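Twitching motility protein PilT (Aquifex aeolicus, PDB 2EYU) probably acts as an ATP-driven motor of the P-loop NTPase superfamily that retracts type IV pili and so powers twitching motility. Local coordinates at residues 18-23 / 184-189; 134-139 / 202-207. The protein carries 1 engineered substitution. All blocks are in the same frame, centred on the assembly; numbering follows the deposited sequence.

Contact 1 of 2, residues 18-23 / 184-189; sequences LELCHR and LLIPNT
L20 and I186 meet methyl to methyl where helix 16-19 and the turn after it face the end of strand 179-185, an example of how a chain leaving a sheet packs, by side-chain methyls, on a helix-and-turn segment. The strand ends with L184, whose backbone hydrogen-bonds to Q217, and L185, whose backbone pairs with I165 of strand 162-171. I186 is the first residue beyond the strand. Its CG1 stands beside the backbone N and the chain then runs on extended (chi2 167°), which carries the delta methyl out toward L20. The two side chains reach for each other tip to tip, and L20 CD1 lies 3.3 Å from I186 CD1, tighter than ordinary van der Waals contact. The second methyl of L20 shares the task, with CD2 at 3.9 Å from I186 CD1, so the isoleucine end is held against both arms of the leucine fork. With an alanine in place of L20 the fork is gone, which would probably leave a gap beside CD1 of I186 and let the end of that side chain shift. The other branch of I186 serves a different neighbour: CG2 approaches the edge of the R23 guanidinium in its plane, 3.7 Å from R23 NH2, a van der Waals contact. At P187 the link becomes polar. A water donates to P187 O at 3.1 Å and, more weakly, accepts from R23 NH2 at 3.4 Å. N188 then takes the N-cap position of helix 189-197, its OD1 accepting from the backbone N of I191. In the wider fold, L184 packs on V17 of helix 16-19, whereas C21 leans on M45, Y48 and I49 of helix 38-52, the helix that begins at the end of a probable Walker A motif.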
loop_
_atom_site.group_PDB
_atom_site.type_symbol
_atom_site.label_atom_id
_atom_site.label_comp_id
_atom_site.label_asym_id
_atom_site.label_seq_id
_atom_site.Cartn_x
_atom_site.Cartn_y
_atom_site.Cartn_z
ATOM N N LEU A 18 -1.513 -6.484 8.669
ATOM C CA LEU A 18 -0.616 -7.641 8.704
ATOM C C LEU A 18 -1.299 -8.928 8.268
ATOM O O LEU A 18 -0.696 -9.914 7.824
ATOM C CB LEU A 18 -0.079 -7.770 10.136
ATOM C CG LEU A 18 1.351 -8.243 10.365
ATOM C CD1 LEU A 18 2.358 -7.513 9.493
ATOM C CD2 LEU A 18 1.717 -8.084 11.841
ATOM N N GLU A 19 -2.624 -9.029 8.356
ATOM C CA GLU A 19 -3.261 -10.262 7.872
ATOM C C GLU A 19 -3.093 -10.429 6.373
ATOM O O GLU A 19 -3.185 -11.518 5.809
ATOM C CB GLU A 19 -4.752 -10.186 8.171
ATOM C CG GLU A 19 -5.198 -10.625 9.553
ATOM C CD GLU A 19 -6.679 -10.276 9.697
ATOM O OE1 GLU A 19 -7.364 -10.336 8.650
ATOM O OE2 GLU A 19 -7.106 -9.945 10.818
ATOM N N LEU A 20 -2.871 -9.275 5.738
ATOM C CA LEU A 20 -2.657 -9.192 4.304
ATOM C C LEU A 20 -1.457 -10.037 3.917
ATOM O O LEU A 20 -1.376 -10.696 2.884
ATOM C CB LEU A 20 -2.430 -7.748 3.847
ATOM C CG LEU A 20 -3.654 -6.832 3.728
ATOM C CD1 LEU A 20 -4.596 -6.976 4.901
ATOM C CD2 LEU A 20 -3.195 -5.384 3.572
ATOM N N CYS A 21 -0.450 -10.045 4.795
ATOM C CA CYS A 21 0.715 -10.852 4.473
ATOM C C CYS A 21 0.383 -12.344 4.435
ATOM O O CYS A 21 1.213 -13.120 3.952
ATOM C CB CYS A 21 1.807 -10.659 5.519
ATOM S SG CYS A 21 2.224 -8.885 5.638
ATOM N N HIS A 22 -0.766 -12.746 4.977
ATOM C CA HIS A 22 -1.104 -14.171 4.884
ATOM C C HIS A 22 -1.835 -14.458 3.589
ATOM O O HIS A 22 -2.202 -15.609 3.324
ATOM C CB HIS A 22 -1.929 -14.569 6.113
ATOM C CG HIS A 22 -1.026 -14.729 7.308
ATOM N ND1 HIS A 22 -1.191 -14.056 8.488
ATOM C CD2 HIS A 22 0.063 -15.510 7.477
ATOM C CE1 HIS A 22 -0.245 -14.407 9.345
ATOM N NE2 HIS A 22 0.538 -15.296 8.755
ATOM N N ARG A 23 -2.044 -13.428 2.755
ATOM C CA ARG A 23 -2.690 -13.734 1.468
ATOM C C ARG A 23 -1.691 -14.453 0.568
ATOM O O ARG A 23 -0.493 -14.211 0.625
ATOM C CB ARG A 23 -3.256 -12.485 0.817
ATOM C CG ARG A 23 -4.028 -11.534 1.701
ATOM C CD ARG A 23 -5.512 -11.834 1.809
ATOM N NE ARG A 23 -6.285 -10.650 2.164
ATOM C CZ ARG A 23 -7.236 -10.578 3.080
ATOM N NH1 ARG A 23 -7.571 -11.655 3.785
ATOM N NH2 ARG A 23 -7.872 -9.436 3.319
ATOM N N LEU A 184 -6.989 3.496 4.658
ATOM C CA LEU A 184 -6.812 2.041 4.426
ATOM C C LEU A 184 -8.023 1.514 3.665
ATOM O O LEU A 184 -9.175 1.787 4.018
ATOM C CB LEU A 184 -6.599 1.365 5.767
ATOM C CG LEU A 184 -6.513 -0.147 5.909
ATOM C CD1 LEU A 184 -5.268 -0.721 5.256
ATOM C CD2 LEU A 184 -6.536 -0.544 7.383
ATOM N N LEU A 185 -7.773 0.745 2.618
ATOM C CA LEU A 185 -8.850 0.177 1.812
ATOM C C LEU A 185 -8.524 -1.299 1.564
ATOM O O LEU A 185 -7.651 -1.626 0.758
ATOM C CB LEU A 185 -9.020 0.864 0.468
ATOM C CG LEU A 185 -9.994 0.213 -0.517
ATOM C CD1 LEU A 185 -11.353 -0.015 0.130
ATOM C CD2 LEU A 185 -10.170 1.037 -1.781
ATOM N N ILE A 186 -9.216 -2.158 2.287
ATOM C CA ILE A 186 -9.027 -3.596 2.040
ATOM C C ILE A 186 -10.368 -4.125 1.552
ATOM O O ILE A 186 -11.241 -4.374 2.378
ATOM C CB ILE A 186 -8.511 -4.314 3.276
ATOM C CG1 ILE A 186 -7.051 -3.931 3.596
ATOM C CG2 ILE A 186 -8.589 -5.842 3.235
ATOM C CD1 ILE A 186 -6.645 -4.395 4.976
ATOM N N PRO A 187 -10.434 -4.263 0.234
ATOM C CA PRO A 187 -11.704 -4.474 -0.458
ATOM C C PRO A 187 -12.392 -5.680 0.187
ATOM O O PRO A 187 -11.700 -6.546 0.712
ATOM C CB PRO A 187 -11.315 -4.715 -1.901
ATOM C CG PRO A 187 -9.951 -4.155 -2.054
ATOM C CD PRO A 187 -9.297 -4.248 -0.705
ATOM N N ASN A 188 -13.704 -5.622 0.164
ATOM C CA ASN A 188 -14.612 -6.678 0.589
ATOM C C ASN A 188 -15.521 -6.899 -0.618
ATOM O O ASN A 188 -15.274 -6.242 -1.639
ATOM C CB ASN A 188 -15.369 -6.316 1.854
ATOM C CG ASN A 188 -16.231 -5.076 1.704
ATOM O OD1 ASN A 188 -16.379 -4.534 0.609
ATOM N ND2 ASN A 188 -16.816 -4.609 2.793
ATOM N N THR A 189 -16.514 -7.767 -0.560
ATOM C CA THR A 189 -17.264 -8.043 -1.786
ATOM C C THR A 189 -17.901 -6.794 -2.387
ATOM O O THR A 189 -17.933 -6.660 -3.613
ATOM C CB THR A 189 -18.361 -9.094 -1.520
ATOM O OG1 THR A 189 -17.822 -10.404 -1.712
ATOM C CG2 THR A 189 -19.494 -8.904 -2.519
HETATM O O HOH W 1 -8.764 -7.667 0.592
#

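Contact 2 of 2, residues 134-139 / 202-207; sequences TAIDTI and QVYSLM
Y204 turns its ring carbon CG anti to the backbone N (chi1 -177°), while I136 keeps CG1 beside its own N and extends from there (chi2 154°), and these two choices bring an isoleucine methyl up to a tyrosine ring. The side chains cross at about a right angle. I136 CD1 lies 3.3 Å from Y204 CD1, a close approach, and 3.8 Å from Y204 CG; the methyl comes in obliquely near the root of the ring and also reaches Y204 CB at 3.9 Å. One turn further along the second helix, the selenomethionine M207 bends at chi3 (91°) and places its terminal methyl CE 3.8 Å from A135 CB. The long side chain thus reaches across to the short one, in a purely apolar junction between two helices. Within the first helix T138 gives a second grip on its opening turn: its OG1 donates to T134 O at 2.8 Å, and T138 N reaches the same oxygen from the opposite face of the carbonyl plane. That hydroxyl also hydrogen-bonds to T132 OG1. The polar end of Y204 is engaged away from the isoleucine, its OH hydrogen-bonding to OE2 of E246 in helix 244-251, so the ring has a packing contact near its root and a hydrogen bond at its hydroxyl. The junction joins the start of helix 135-144 to helix 200-209 over the sheet: A135 and M207 both rest on L185 of strand 179-185, A135 and T138 touch I165 of strand 162-171, and V203 packs on I191 and L194 of helix 189-197.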
loop_
_atom_site.group_PDB
_atom_site.type_symbol
_atom_site.label_atom_id
_atom_site.label_comp_id
_atom_site.label_asym_id
_atom_site.label_seq_id
_atom_site.Cartn_x
_atom_site.Cartn_y
_atom_site.Cartn_z
ATOM N N THR A 134 -3.805 9.134 -1.656
ATOM C CA THR A 134 -5.092 8.602 -1.190
ATOM C C THR A 134 -5.412 7.259 -1.810
ATOM O O THR A 134 -4.879 6.898 -2.858
ATOM C CB THR A 134 -6.156 9.661 -1.555
ATOM O OG1 THR A 134 -6.137 10.653 -0.496
ATOM C CG2 THR A 134 -7.567 9.137 -1.614
ATOM N N ALA A 135 -6.277 6.470 -1.186
ATOM C CA ALA A 135 -6.598 5.155 -1.724
ATOM C C ALA A 135 -7.215 5.324 -3.108
ATOM O O ALA A 135 -6.943 4.514 -3.991
ATOM C CB ALA A 135 -7.518 4.402 -0.778
ATOM N N ILE A 136 -8.014 6.381 -3.242
ATOM C CA ILE A 136 -8.708 6.675 -4.482
ATOM C C ILE A 136 -7.748 7.141 -5.569
ATOM O O ILE A 136 -7.854 6.736 -6.731
ATOM C CB ILE A 136 -9.756 7.783 -4.273
ATOM C CG1 ILE A 136 -10.833 7.465 -3.235
ATOM C CG2 ILE A 136 -10.384 8.184 -5.600
ATOM C CD1 ILE A 136 -11.428 8.707 -2.602
ATOM N N ASP A 137 -6.812 8.027 -5.226
ATOM C CA ASP A 137 -5.907 8.507 -6.284
ATOM C C ASP A 137 -5.054 7.354 -6.794
ATOM O O ASP A 137 -4.587 7.321 -7.930
ATOM C CB ASP A 137 -4.962 9.603 -5.798
ATOM C CG ASP A 137 -5.652 10.709 -5.038
ATOM O OD1 ASP A 137 -4.996 11.334 -4.176
ATOM O OD2 ASP A 137 -6.847 10.948 -5.305
ATOM N N THR A 138 -4.833 6.432 -5.861
ATOM C CA THR A 138 -3.992 5.257 -6.104
ATOM C C THR A 138 -4.544 4.417 -7.246
ATOM O O THR A 138 -3.796 3.993 -8.128
ATOM C CB THR A 138 -3.860 4.444 -4.808
ATOM O OG1 THR A 138 -2.979 5.182 -3.933
ATOM C CG2 THR A 138 -3.243 3.080 -5.067
ATOM N N ILE A 139 -5.865 4.264 -7.174
ATOM C CA ILE A 139 -6.586 3.482 -8.185
ATOM C C ILE A 139 -6.581 4.178 -9.525
ATOM O O ILE A 139 -6.407 3.579 -10.578
ATOM C CB ILE A 139 -8.022 3.192 -7.721
ATOM C CG1 ILE A 139 -8.019 2.342 -6.459
ATOM C CG2 ILE A 139 -8.839 2.564 -8.847
ATOM C CD1 ILE A 139 -9.367 2.231 -5.762
ATOM N N GLN A 202 -18.716 6.061 -4.503
ATOM C CA GLN A 202 -19.356 5.185 -3.523
ATOM C C GLN A 202 -18.371 4.332 -2.745
ATOM O O GLN A 202 -18.604 3.990 -1.582
ATOM C CB GLN A 202 -20.396 4.325 -4.261
ATOM C CG GLN A 202 -21.406 5.201 -4.995
ATOM C CD GLN A 202 -22.576 5.632 -4.137
ATOM O OE1 GLN A 202 -22.587 5.481 -2.916
ATOM N NE2 GLN A 202 -23.607 6.189 -4.770
ATOM N N VAL A 203 -17.230 3.961 -3.317
ATOM C CA VAL A 203 -16.191 3.234 -2.591
ATOM C C VAL A 203 -15.709 4.082 -1.410
ATOM O O VAL A 203 -15.464 3.541 -0.333
ATOM C CB VAL A 203 -14.985 2.915 -3.493
ATOM C CG1 VAL A 203 -13.753 2.504 -2.704
ATOM C CG2 VAL A 203 -15.356 1.822 -4.500
ATOM N N TYR A 204 -15.583 5.394 -1.651
ATOM C CA TYR A 204 -15.127 6.289 -0.580
ATOM C C TYR A 204 -16.155 6.366 0.538
ATOM O O TYR A 204 -15.818 6.212 1.711
ATOM C CB TYR A 204 -14.832 7.698 -1.101
ATOM C CG TYR A 204 -14.278 8.617 -0.022
ATOM C CD1 TYR A 204 -12.940 8.561 0.328
ATOM C CD2 TYR A 204 -15.087 9.529 0.643
ATOM C CE1 TYR A 204 -12.403 9.384 1.309
ATOM C CE2 TYR A 204 -14.561 10.358 1.627
ATOM C CZ TYR A 204 -13.226 10.283 1.953
ATOM O OH TYR A 204 -12.700 11.106 2.933
ATOM N N SER A 205 -17.415 6.584 0.167
ATOM C CA SER A 205 -18.489 6.604 1.157
ATOM C C SER A 205 -18.454 5.313 1.959
ATOM O O SER A 205 -18.670 5.267 3.173
ATOM C CB SER A 205 -19.862 6.787 0.523
ATOM O OG SER A 205 -19.886 7.740 -0.522
ATOM N N LEU A 206 -18.165 4.184 1.302
ATOM C CA LEU A 206 -18.075 2.969 2.124
ATOM C C LEU A 206 -16.832 2.983 2.995
ATOM O O LEU A 206 -16.691 2.237 3.966
ATOM C CB LEU A 206 -18.057 1.741 1.210
ATOM C CG LEU A 206 -19.227 0.769 1.360
ATOM C CD1 LEU A 206 -20.544 1.517 1.297
ATOM C CD2 LEU A 206 -19.173 -0.307 0.287
HETATM N N MSE A 207 -15.820 3.817 2.687
HETATM C CA MSE A 207 -14.672 3.730 3.608
HETATM C C MSE A 207 -15.030 4.480 4.884
HETATM O O MSE A 207 -14.515 4.151 5.945
HETATM C CB MSE A 207 -13.415 4.309 2.988
HETATM C CG MSE A 207 -12.555 3.397 2.121
HETATM SE SE MSE A 207 -11.462 4.405 0.870
HETATM C CE MSE A 207 -9.990 4.478 2.147
#

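The end of strand 179-185 belongs to contact 1 and lies against contact 2, so its last residues serve both. L185 packs on V203 of contact 2, and the terminal methyl of M207 approaches the carbonyl oxygen of L184. Contact 1 is the more buried, and yet it mixes a methyl-to-methyl pair with an arginine and a bridging water. Contact 2, partly buried, joins its helices by apolar groups alone and leaves its polar bonds to partners within a helix or beyond it. One lies where a strand ends, the other pairs two helices.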